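Local coordinates for alcohol dehydrogenase superfamily protein (Novosphingobium aromaticivorans, PDB 3GAZ) that probably works as an NADP-dependent oxidoreductase of the medium-chain, alcohol dehydrogenase-like type, though its substrate is not established, at residues A[39-44]-A[70-75]; A[103-108]-A[331-336]; A[239-244]-A[260-265]. All blocks are in the same frame, centred on the assembly; numbering follows the deposited sequence.

Interaction 1: residues A[39-44]-A[70-75]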
ATOM      1  N   ILE A  39     -14.850  -6.637 -13.815  1.00 14.49           N
ATOM      2  CA  ILE A  39     -14.751  -5.278 -14.327  1.00 14.44           C
ATOM      3  C   ILE A  39     -15.099  -5.147 -15.803  1.00 15.62           C
ATOM      4  O   ILE A  39     -14.493  -5.797 -16.655  1.00 15.54           O
ATOM      5  CB  ILE A  39     -13.328  -4.720 -14.087  1.00 14.55           C
ATOM      6  CG1 ILE A  39     -13.011  -4.752 -12.585  1.00 14.02           C
ATOM      7  CG2 ILE A  39     -13.225  -3.299 -14.635  1.00 15.27           C
ATOM      8  CD1 ILE A  39     -11.579  -4.348 -12.233  1.00 14.19           C
ATOM      9  N   GLU A  40     -16.077  -4.296 -16.098  1.00 13.80           N
ATOM     10  CA  GLU A  40     -16.498  -4.073 -17.476  1.00 15.74           C
ATOM     11  C   GLU A  40     -15.934  -2.764 -18.035  1.00 15.29           C
ATOM     12  O   GLU A  40     -15.684  -2.650 -19.234  1.00 15.17           O
ATOM     13  CB  GLU A  40     -18.033  -4.107 -17.560  1.00 15.45           C
ATOM     14  CG  GLU A  40     -18.589  -5.497 -17.235  1.00 17.78           C
ATOM     15  CD  GLU A  40     -20.106  -5.585 -17.266  1.00 20.45           C
ATOM     16  OE1 GLU A  40     -20.718  -5.097 -18.239  1.00 17.25           O
ATOM     17  OE2 GLU A  40     -20.683  -6.163 -16.319  1.00 22.53           O
ATOM     18  N   ALA A  41     -15.715  -1.791 -17.156  1.00 14.37           N
ATOM     19  CA  ALA A  41     -15.160  -0.502 -17.550  1.00 14.65           C
ATOM     20  C   ALA A  41     -14.241   0.022 -16.448  1.00 13.55           C
ATOM     21  O   ALA A  41     -14.567  -0.058 -15.258  1.00 11.35           O
ATOM     22  CB  ALA A  41     -16.280   0.502 -17.825  1.00 15.68           C
ATOM     23  N   SER A  42     -13.088   0.545 -16.859  1.00 11.11           N
ATOM     24  CA  SER A  42     -12.094   1.086 -15.940  1.00 11.54           C
ATOM     25  C   SER A  42     -11.948   2.586 -16.217  1.00 11.67           C
ATOM     26  O   SER A  42     -11.634   2.991 -17.338  1.00 11.00           O
ATOM     27  CB  SER A  42     -10.753   0.368 -16.151  1.00 11.47           C
ATOM     28  OG  SER A  42      -9.725   0.885 -15.317  1.00 12.13           O
ATOM     29  N   GLY A  43     -12.185   3.405 -15.197  1.00 11.91           N
ATOM     30  CA  GLY A  43     -12.081   4.846 -15.366  1.00 12.54           C
ATOM     31  C   GLY A  43     -10.669   5.340 -15.124  1.00 12.65           C
ATOM     32  O   GLY A  43     -10.066   5.017 -14.103  1.00 10.65           O
ATOM     33  N   THR A  44     -10.138   6.128 -16.057  1.00 12.27           N
ATOM     34  CA  THR A  44      -8.784   6.647 -15.925  1.00 12.38           C
ATOM     35  C   THR A  44      -8.739   7.967 -15.171  1.00 13.27           C
ATOM     36  O   THR A  44      -9.751   8.643 -15.007  1.00 13.01           O
ATOM     37  CB  THR A  44      -8.117   6.886 -17.307  1.00 14.01           C
ATOM     38  OG1 THR A  44      -8.757   7.990 -17.963  1.00 14.55           O
ATOM     39  CG2 THR A  44      -8.232   5.644 -18.184  1.00 12.86           C
ATOM     40  N   ASP A  70     -10.634   3.779 -10.674  1.00 12.16           N
ATOM     41  CA  ASP A  70     -12.093   3.673 -10.784  1.00 10.42           C
ATOM     42  C   ASP A  70     -12.560   2.454 -11.579  1.00 12.34           C
ATOM     43  O   ASP A  70     -11.900   2.026 -12.528  1.00  9.51           O
ATOM     44  CB  ASP A  70     -12.681   4.908 -11.478  1.00 10.62           C
ATOM     45  CG  ASP A  70     -12.532   6.187 -10.665  1.00 13.46           C
ATOM     46  OD1 ASP A  70     -12.752   6.149  -9.435  1.00 10.64           O
ATOM     47  OD2 ASP A  70     -12.221   7.243 -11.271  1.00 11.60           O
ATOM     48  N   LEU A  71     -13.713   1.910 -11.199  1.00 10.74           N
ATOM     49  CA  LEU A  71     -14.265   0.783 -11.928  1.00 12.33           C
ATOM     50  C   LEU A  71     -15.783   0.782 -11.964  1.00 12.71           C
ATOM     51  O   LEU A  71     -16.449   1.515 -11.227  1.00 11.12           O
ATOM     52  CB  LEU A  71     -13.774  -0.550 -11.346  1.00 12.17           C
ATOM     53  CG  LEU A  71     -14.138  -0.983  -9.920  1.00 12.52           C
ATOM     54  CD1 LEU A  71     -15.638  -1.226  -9.783  1.00 14.81           C
ATOM     55  CD2 LEU A  71     -13.375  -2.268  -9.599  1.00 12.10           C
ATOM     56  N   ALA A  72     -16.309  -0.043 -12.861  1.00 11.56           N
ATOM     57  CA  ALA A  72     -17.741  -0.242 -13.024  1.00 12.04           C
ATOM     58  C   ALA A  72     -17.827  -1.661 -13.564  1.00 13.76           C
ATOM     59  O   ALA A  72     -17.130  -2.008 -14.519  1.00 12.82           O
ATOM     60  CB  ALA A  72     -18.316   0.746 -14.030  1.00 13.04           C
ATOM     61  N   GLY A  73     -18.654  -2.492 -12.946  1.00 14.01           N
ATOM     62  CA  GLY A  73     -18.764  -3.860 -13.417  1.00 13.36           C
ATOM     63  C   GLY A  73     -19.905  -4.620 -12.776  1.00 13.75           C
ATOM     64  O   GLY A  73     -20.917  -4.037 -12.390  1.00 16.31           O
ATOM     65  N   THR A  74     -19.729  -5.930 -12.660  1.00 13.96           N
ATOM     66  CA  THR A  74     -20.742  -6.797 -12.081  1.00 15.61           C
ATOM     67  C   THR A  74     -20.140  -7.716 -11.024  1.00 15.50           C
ATOM     68  O   THR A  74     -19.011  -8.186 -11.160  1.00 16.81           O
ATOM     69  CB  THR A  74     -21.400  -7.668 -13.178  1.00 16.42           C
ATOM     70  OG1 THR A  74     -22.069  -6.823 -14.122  1.00 17.21           O
ATOM     71  CG2 THR A  74     -22.410  -8.632 -12.569  1.00 20.05           C
ATOM     72  N   VAL A  75     -20.899  -7.961  -9.965  1.00 16.42           N
ATOM     73  CA  VAL A  75     -20.454  -8.845  -8.895  1.00 16.38           C
ATOM     74  C   VAL A  75     -20.627 -10.275  -9.405  1.00 16.96           C
ATOM     75  O   VAL A  75     -21.711 -10.648  -9.856  1.00 17.84           O
ATOM     76  CB  VAL A  75     -21.311  -8.639  -7.622  1.00 15.75           C
ATOM     77  CG1 VAL A  75     -20.957  -9.672  -6.567  1.00 14.74           C
ATOM     78  CG2 VAL A  75     -21.094  -7.234  -7.081  1.00 17.15           C
TER
HETATM   79  O   HOH W   1     -12.282   7.687 -14.143  1.00 13.00           O

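Interaction 2: residues A[103-108]-A[331-336]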
ATOM      1  N   GLY A 103      -4.926  -2.331  -9.134  1.00 13.13           N
ATOM      2  CA  GLY A 103      -5.619  -1.345  -9.947  1.00 12.02           C
ATOM      3  C   GLY A 103      -6.794  -1.942 -10.699  1.00 12.36           C
ATOM      4  O   GLY A 103      -7.034  -3.153 -10.634  1.00  9.85           O
ATOM      5  N   THR A 104      -7.527  -1.109 -11.431  1.00 11.35           N
ATOM      6  CA  THR A 104      -8.683  -1.609 -12.162  1.00 13.21           C
ATOM      7  C   THR A 104      -8.445  -1.962 -13.632  1.00 13.21           C
ATOM      8  O   THR A 104      -9.394  -2.291 -14.346  1.00 13.12           O
ATOM      9  CB  THR A 104      -9.875  -0.631 -12.043  1.00 14.07           C
ATOM     10  OG1 THR A 104      -9.542   0.628 -12.642  1.00 12.74           O
ATOM     11  CG2 THR A 104     -10.223  -0.416 -10.572  1.00 10.27           C
ATOM     12  N   HIS A 105      -7.191  -1.889 -14.088  1.00 11.81           N
ATOM     13  CA  HIS A 105      -6.864  -2.265 -15.465  1.00 10.90           C
ATOM     14  C   HIS A 105      -6.771  -3.793 -15.440  1.00 12.52           C
ATOM     15  O   HIS A 105      -5.715  -4.371 -15.713  1.00 12.53           O
ATOM     16  CB  HIS A 105      -5.508  -1.695 -15.893  1.00 10.68           C
ATOM     17  CG  HIS A 105      -5.451  -0.199 -15.912  1.00 11.94           C
ATOM     18  ND1 HIS A 105      -4.263   0.497 -15.989  1.00 12.67           N
ATOM     19  CD2 HIS A 105      -6.433   0.732 -15.874  1.00 11.35           C
ATOM     20  CE1 HIS A 105      -4.516   1.793 -15.997  1.00 12.77           C
ATOM     21  NE2 HIS A 105      -5.825   1.962 -15.929  1.00 13.10           N
ATOM     22  N   ALA A 106      -7.876  -4.436 -15.081  1.00 12.80           N
ATOM     23  CA  ALA A 106      -7.923  -5.892 -14.977  1.00 14.01           C
ATOM     24  C   ALA A 106      -9.337  -6.400 -15.178  1.00 13.12           C
ATOM     25  O   ALA A 106     -10.302  -5.667 -14.981  1.00 13.60           O
ATOM     26  CB  ALA A 106      -7.414  -6.330 -13.604  1.00 14.14           C
ATOM     27  N   GLN A 107      -9.464  -7.666 -15.558  1.00 13.23           N
ATOM     28  CA  GLN A 107     -10.783  -8.235 -15.772  1.00 13.66           C
ATOM     29  C   GLN A 107     -11.528  -8.433 -14.457  1.00 13.68           C
ATOM     30  O   GLN A 107     -12.754  -8.405 -14.438  1.00 11.98           O
ATOM     31  CB  GLN A 107     -10.678  -9.572 -16.510  1.00 14.67           C
ATOM     32  CG  GLN A 107     -10.164  -9.449 -17.936  1.00 14.31           C
ATOM     33  CD  GLN A 107     -10.134 -10.782 -18.648  1.00 16.92           C
ATOM     34  OE1 GLN A 107      -9.616 -11.768 -18.117  1.00 15.30           O
ATOM     35  NE2 GLN A 107     -10.690 -10.823 -19.858  1.00 15.90           N
ATOM     36  N   PHE A 108     -10.787  -8.623 -13.364  1.00 12.38           N
ATOM     37  CA  PHE A 108     -11.400  -8.832 -12.049  1.00 12.38           C
ATOM     38  C   PHE A 108     -10.676  -8.085 -10.930  1.00 14.27           C
ATOM     39  O   PHE A 108      -9.513  -7.717 -11.061  1.00 12.38           O
ATOM     40  CB  PHE A 108     -11.400 -10.321 -11.687  1.00 13.79           C
ATOM     41  CG  PHE A 108     -12.141 -11.188 -12.657  1.00 13.41           C
ATOM     42  CD1 PHE A 108     -13.505 -11.410 -12.508  1.00 12.67           C
ATOM     43  CD2 PHE A 108     -11.474 -11.780 -13.726  1.00 13.04           C
ATOM     44  CE1 PHE A 108     -14.198 -12.214 -13.413  1.00 13.72           C
ATOM     45  CE2 PHE A 108     -12.158 -12.583 -14.637  1.00 14.54           C
ATOM     46  CZ  PHE A 108     -13.522 -12.801 -14.481  1.00 12.87           C
ATOM     47  N   ILE A 331     -11.788   9.752 -19.758  1.00 12.30           N
ATOM     48  CA  ILE A 331     -11.527   8.581 -20.584  1.00 13.42           C
ATOM     49  C   ILE A 331     -11.810   7.292 -19.824  1.00 15.48           C
ATOM     50  O   ILE A 331     -11.351   7.115 -18.693  1.00 15.71           O
ATOM     51  CB  ILE A 331     -10.046   8.535 -21.040  1.00 13.99           C
ATOM     52  CG1 ILE A 331      -9.705   9.781 -21.861  1.00 15.68           C
ATOM     53  CG2 ILE A 331      -9.785   7.260 -21.836  1.00 12.99           C
ATOM     54  CD1 ILE A 331     -10.404   9.857 -23.209  1.00 17.81           C
ATOM     55  N   ALA A 332     -12.558   6.394 -20.458  1.00 14.14           N
ATOM     56  CA  ALA A 332     -12.893   5.113 -19.859  1.00 14.21           C
ATOM     57  C   ALA A 332     -12.354   3.985 -20.734  1.00 15.07           C
ATOM     58  O   ALA A 332     -12.396   4.053 -21.965  1.00 13.98           O
ATOM     59  CB  ALA A 332     -14.400   4.974 -19.712  1.00 12.55           C
ATOM     60  N   ILE A 333     -11.834   2.956 -20.081  1.00 14.22           N
ATOM     61  CA  ILE A 333     -11.301   1.799 -20.777  1.00 14.90           C
ATOM     62  C   ILE A 333     -12.353   0.709 -20.698  1.00 14.91           C
ATOM     63  O   ILE A 333     -12.870   0.431 -19.620  1.00 12.44           O
ATOM     64  CB  ILE A 333     -10.025   1.273 -20.088  1.00 16.86           C
ATOM     65  CG1 ILE A 333      -8.923   2.332 -20.147  1.00 15.76           C
ATOM     66  CG2 ILE A 333      -9.580  -0.038 -20.744  1.00 13.88           C
ATOM     67  CD1 ILE A 333      -7.796   2.076 -19.169  1.00 18.08           C
ATOM     68  N   THR A 334     -12.677   0.098 -21.834  1.00 15.30           N
ATOM     69  CA  THR A 334     -13.654  -0.979 -21.835  1.00 16.59           C
ATOM     70  C   THR A 334     -12.908  -2.288 -21.637  1.00 17.37           C
ATOM     71  O   THR A 334     -12.192  -2.746 -22.529  1.00 18.04           O
ATOM     72  CB  THR A 334     -14.434  -1.053 -23.160  1.00 16.45           C
ATOM     73  OG1 THR A 334     -15.143   0.174 -23.367  1.00 17.53           O
ATOM     74  CG2 THR A 334     -15.424  -2.211 -23.117  1.00 17.82           C
ATOM     75  N   VAL A 335     -13.072  -2.880 -20.460  1.00 18.55           N
ATOM     76  CA  VAL A 335     -12.416  -4.141 -20.130  1.00 19.65           C
ATOM     77  C   VAL A 335     -13.218  -5.315 -20.678  1.00 22.24           C
ATOM     78  O   VAL A 335     -12.668  -6.210 -21.311  1.00 23.40           O
ATOM     79  CB  VAL A 335     -12.265  -4.303 -18.599  1.00 16.91           C
ATOM     80  CG1 VAL A 335     -11.756  -5.697 -18.264  1.00 14.78           C
ATOM     81  CG2 VAL A 335     -11.302  -3.245 -18.060  1.00 16.53           C
ATOM     82  N   GLU A 336     -14.521  -5.305 -20.418  1.00 23.94           N
ATOM     83  CA  GLU A 336     -15.405  -6.360 -20.889  1.00 27.93           C
ATOM     84  C   GLU A 336     -16.680  -5.731 -21.434  1.00 29.82           C
ATOM     85  O   GLU A 336     -16.862  -5.728 -22.673  1.00 32.36           O
ATOM     86  CB  GLU A 336     -15.738  -7.311 -19.746  1.00 28.36           C
TER
HETATM   87  O   HOH W   2     -12.607  -8.744 -21.026  1.00 29.29           O

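Interaction 3: residues A[239-244]-A[260-265]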
ATOM      1  N   PHE A 239     -15.221  36.268   5.010  1.00 16.64           N
ATOM      2  CA  PHE A 239     -15.760  35.211   5.867  1.00 17.55           C
ATOM      3  C   PHE A 239     -16.085  33.973   5.023  1.00 17.94           C
ATOM      4  O   PHE A 239     -16.622  32.987   5.532  1.00 18.53           O
ATOM      5  CB  PHE A 239     -17.038  35.663   6.592  1.00 19.91           C
ATOM      6  CG  PHE A 239     -16.881  36.925   7.399  1.00 22.01           C
ATOM      7  CD1 PHE A 239     -15.789  37.104   8.244  1.00 20.71           C
ATOM      8  CD2 PHE A 239     -17.844  37.929   7.327  1.00 21.87           C
ATOM      9  CE1 PHE A 239     -15.658  38.261   9.007  1.00 21.49           C
ATOM     10  CE2 PHE A 239     -17.725  39.090   8.088  1.00 22.61           C
ATOM     11  CZ  PHE A 239     -16.628  39.257   8.927  1.00 22.80           C
ATOM     12  N   GLY A 240     -15.755  34.036   3.735  1.00 17.11           N
ATOM     13  CA  GLY A 240     -16.018  32.924   2.832  1.00 17.54           C
ATOM     14  C   GLY A 240     -15.120  31.711   3.023  1.00 16.32           C
ATOM     15  O   GLY A 240     -14.245  31.702   3.890  1.00 13.76           O
ATOM     16  N   HIS A 241     -15.325  30.689   2.193  1.00 16.44           N
ATOM     17  CA  HIS A 241     -14.552  29.453   2.286  1.00 14.63           C
ATOM     18  C   HIS A 241     -13.985  29.030   0.935  1.00 14.87           C
ATOM     19  O   HIS A 241     -14.682  29.045  -0.078  1.00 14.37           O
ATOM     20  CB  HIS A 241     -15.450  28.338   2.840  1.00 15.64           C
ATOM     21  CG  HIS A 241     -14.707  27.145   3.367  1.00 18.91           C
ATOM     22  ND1 HIS A 241     -15.294  26.216   4.200  1.00 18.08           N
ATOM     23  CD2 HIS A 241     -13.431  26.724   3.178  1.00 18.11           C
ATOM     24  CE1 HIS A 241     -14.414  25.279   4.505  1.00 17.59           C
ATOM     25  NE2 HIS A 241     -13.275  25.563   3.898  1.00 17.56           N
ATOM     26  N   VAL A 242     -12.716  28.648   0.930  1.00 13.40           N
ATOM     27  CA  VAL A 242     -12.051  28.188  -0.283  1.00 13.90           C
ATOM     28  C   VAL A 242     -11.563  26.755  -0.060  1.00 15.05           C
ATOM     29  O   VAL A 242     -10.966  26.458   0.971  1.00 16.95           O
ATOM     30  CB  VAL A 242     -10.832  29.082  -0.628  1.00 11.54           C
ATOM     31  CG1 VAL A 242     -10.053  28.483  -1.802  1.00 11.13           C
ATOM     32  CG2 VAL A 242     -11.304  30.500  -0.976  1.00  9.07           C
ATOM     33  N   VAL A 243     -11.844  25.861  -1.001  1.00 15.60           N
ATOM     34  CA  VAL A 243     -11.373  24.484  -0.867  1.00 16.06           C
ATOM     35  C   VAL A 243     -10.587  24.116  -2.124  1.00 15.81           C
ATOM     36  O   VAL A 243     -10.835  24.655  -3.205  1.00 14.75           O
ATOM     37  CB  VAL A 243     -12.544  23.475  -0.672  1.00 17.27           C
ATOM     38  CG1 VAL A 243     -13.401  23.892   0.519  1.00 16.02           C
ATOM     39  CG2 VAL A 243     -13.391  23.393  -1.933  1.00 16.67           C
ATOM     40  N   SER A 244      -9.625  23.215  -1.975  1.00 15.11           N
ATOM     41  CA  SER A 244      -8.819  22.786  -3.110  1.00 15.99           C
ATOM     42  C   SER A 244      -8.456  21.321  -2.986  1.00 17.04           C
ATOM     43  O   SER A 244      -8.296  20.803  -1.880  1.00 16.41           O
ATOM     44  CB  SER A 244      -7.530  23.612  -3.197  1.00 15.94           C
ATOM     45  OG  SER A 244      -6.671  23.100  -4.206  1.00 16.10           O
ATOM     46  N   GLN A 260     -10.655  37.622   6.389  1.00 16.28           N
ATOM     47  CA  GLN A 260     -11.112  36.813   7.522  1.00 17.65           C
ATOM     48  C   GLN A 260     -11.802  35.573   6.971  1.00 15.40           C
ATOM     49  O   GLN A 260     -12.840  35.149   7.469  1.00 17.01           O
ATOM     50  CB  GLN A 260     -12.094  37.625   8.368  1.00 20.39           C
ATOM     51  CG  GLN A 260     -11.485  38.890   8.968  1.00 25.95           C
ATOM     52  CD  GLN A 260     -12.534  39.895   9.401  1.00 28.28           C
ATOM     53  OE1 GLN A 260     -13.197  40.517   8.565  1.00 29.64           O
ATOM     54  NE2 GLN A 260     -12.697  40.056  10.713  1.00 27.58           N
ATOM     55  N   ALA A 261     -11.197  34.995   5.940  1.00 14.38           N
ATOM     56  CA  ALA A 261     -11.752  33.836   5.258  1.00 13.09           C
ATOM     57  C   ALA A 261     -11.151  32.510   5.705  1.00 13.87           C
ATOM     58  O   ALA A 261     -10.221  32.470   6.512  1.00 12.88           O
ATOM     59  CB  ALA A 261     -11.582  34.008   3.753  1.00 13.51           C
ATOM     60  N   THR A 262     -11.679  31.426   5.146  1.00 13.74           N
ATOM     61  CA  THR A 262     -11.235  30.087   5.498  1.00 14.24           C
ATOM     62  C   THR A 262     -10.850  29.229   4.288  1.00 14.95           C
ATOM     63  O   THR A 262     -11.402  29.391   3.200  1.00 14.02           O
ATOM     64  CB  THR A 262     -12.347  29.374   6.305  1.00 15.63           C
ATOM     65  OG1 THR A 262     -12.673  30.158   7.464  1.00 11.84           O
ATOM     66  CG2 THR A 262     -11.894  28.002   6.746  1.00 15.70           C
ATOM     67  N   TYR A 263      -9.893  28.323   4.492  1.00 13.89           N
ATOM     68  CA  TYR A 263      -9.421  27.413   3.446  1.00 14.30           C
ATOM     69  C   TYR A 263      -9.350  25.980   3.985  1.00 14.69           C
ATOM     70  O   TYR A 263      -8.966  25.764   5.132  1.00 13.90           O
ATOM     71  CB  TYR A 263      -8.028  27.832   2.953  1.00 12.36           C
ATOM     72  CG  TYR A 263      -7.342  26.768   2.115  1.00 13.38           C
ATOM     73  CD1 TYR A 263      -7.711  26.545   0.788  1.00 12.85           C
ATOM     74  CD2 TYR A 263      -6.373  25.934   2.677  1.00 14.23           C
ATOM     75  CE1 TYR A 263      -7.131  25.514   0.039  1.00 14.12           C
ATOM     76  CE2 TYR A 263      -5.795  24.897   1.945  1.00 12.13           C
ATOM     77  CZ  TYR A 263      -6.177  24.692   0.630  1.00 15.66           C
ATOM     78  OH  TYR A 263      -5.617  23.657  -0.085  1.00 13.82           O
ATOM     79  N   SER A 264      -9.724  25.005   3.160  1.00 15.14           N
ATOM     80  CA  SER A 264      -9.669  23.597   3.562  1.00 14.12           C
ATOM     81  C   SER A 264      -9.072  22.772   2.435  1.00 14.52           C
ATOM     82  O   SER A 264      -9.348  23.019   1.260  1.00 13.32           O
ATOM     83  CB  SER A 264     -11.067  23.052   3.878  1.00 15.44           C
ATOM     84  OG  SER A 264     -11.655  23.715   4.979  1.00 13.91           O
ATOM     85  N   GLY A 265      -8.252  21.789   2.790  1.00 15.37           N
ATOM     86  CA  GLY A 265      -7.650  20.944   1.777  1.00 13.94           C
ATOM     87  C   GLY A 265      -8.475  19.692   1.549  1.00 15.58           C
ATOM     88  O   GLY A 265      -9.260  19.298   2.411  1.00 15.91           O
TER
HETATM   89  O   HOH W   3     -14.166  32.436   7.548  1.00 21.98           O

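Interaction 1: residues A[39-44]-A[70-75]
Two consecutive backbone amides grip the carbonyl oxygen of A72: E40 N and A41 N each lie 3.0 Å from A72 O, both in its carbonyl plane. The pairing shows what this means. I39 sits opposite G73, yet A41 sits opposite A72, a shift of one residue that identifies a classic beta bulge. Past the bulge the strand axes run antiparallel at 161°. A72 N bonds back to A41 O at 3.0 Å, whereas G43 N reaches D70 O from well above that carbonyl's plane.

The bulge residue has a polar role as well. With CG beside its backbone N (chi1 -66°) and an extended chain beyond, E40 runs alongside G73 until OE2 accepts a bond from T74 OG1 at 2.7 Å, nearly in line with the C-O bond. Cutting E40 back to an alanine would probably leave the T74 hydroxyl without this acceptor and free it to turn.

Apolar contacts add to the pairing. L71 CD2 meets I39 CD1 at 3.8 Å, the two side chains crossing at about a right angle. A41 and A72 share one face of the sheet and put their methyls beside each other, CB to CB 4.3 Å, against helix 125-129, whose S129 touches both. G43 suits its place opposite D70 because a beta carbon there would fall tightly against D70 CB. This bulged antiparallel pairing, at a corner between strands 34-39 and 41-43, belongs to the GroES-like domain of medium-chain dehydrogenases.

Interaction 2: residues A[103-108]-A[331-336]
V335 wedges its CG1 methyl against the backbone of the 103-108 loop, and this is the tight part of the contact. The methyl lies 3.6 Å from A106 O and is almost as near the next residue, with V335 CG1 and Q107 CA 3.7 Å apart. The torsion explains the fit: CG1 stands opposite the valine's own backbone N (chi1 172°), while V335 CG2 lies farther from the loop, 4.0 Å from A106 O.

A second buried touch involves a ring. I333 CD1 approaches the imidazole of H105 obliquely, 3.8 Å from both H105 NE2 and H105 CD2, and the two side chains cross at about a right angle. H105 NE2 is hydrogen-bonded to Y315 OH in helix 311-319, a helix whose I311 touches both H105 and I333. H105 is also the centre of an inverse gamma turn, with a weak bond from A106 N to T104 O.

Against these buried methyl contacts stands the looser, wetter side chain of Q107, which is partly exposed and comes no nearer than 4.1 Å, from Q107 CG to V335 CG1. A water bridges the two segments here: it accepts from Q107 NE2 at 3.1 Å and donates to V335 O at 2.6 Å, while Q107 OE1 is held by I9 N. Just beyond, E336 is modelled no further than its CB. With 182 Å² buried in total, the contact is a modest packing of strand 332-334 and the V335 that follows it onto a turn of the N-terminal, GroES-like part of the fold.

Interaction 3: residues A[239-244]-A[260-265]
The imidazole of H241 has the T262 CG2 methyl over one face and the S264 hydroxyl at its edge. The methyl stands 4.2 Å from the ring centroid and close to the ring normal, which meets the geometry of a CH-pi contact. At the edge, H241 NE2 and S264 OG are hydrogen-bonded at 2.7 Å, and either may be the donor. CG is swung away from the backbone N (chi1 -163°), which carries the ring toward strand 262-265, where NE2 meets the serine.

The tyrosine ring serves the other face of the sheet: V242 CG1 and S244 CB lie at the edge of Y263, with V242 CG1 4.0 Å from Y263 CD1. S244 OG turns to D222 instead. At the outer end F239 and Q260 run side by side, ring and amide planes 48° apart, and F239 CE1 is 3.4 Å from Q260 OE1 in an oblique approach.

Between these groups the strands pair in parallel, their axes 22° apart. T262 N, V242 N and S264 N bond in turn to G240 O, T262 O and V242 O, the closest being V242 N to T262 O at 2.7 Å. The last bond is longer, with S244 N 3.3 Å from S264 O. A Schellman motif at Q260 ends helix 254-258 just before strand 262-265, completing a beta-alpha-beta unit at the edge of the Rossmann-type sheet. The chemistry implies a division of labour: backbone bonds set the register, while the serine bond and the threonine methyl are likely to restrict rotation of the H241 ring.

How the interactions relate
Interactions 1 and 2 are neighbours, their centres about 6 Å apart, and share one mixed sheet in which strand 41-43 lies between 70-78 and 332-334. T104 OG1 joins them, probably hydrogen-bonded to both S42 OG and D70 O, and I39 packs against V335 and A106. Interaction 3 belongs to the separate parallel sheet of the Rossmann-type domain; its centre is about 34 Å from that of interaction 1 and 37 Å from that of interaction 2, across the chain's centre. Along the sequence, interaction 1 closes first, and interaction 3 then falls between the two segments of interaction 2. The chain therefore builds its nucleotide-binding-type domain as an insertion before its C-terminal strand rejoins the GroES-like part.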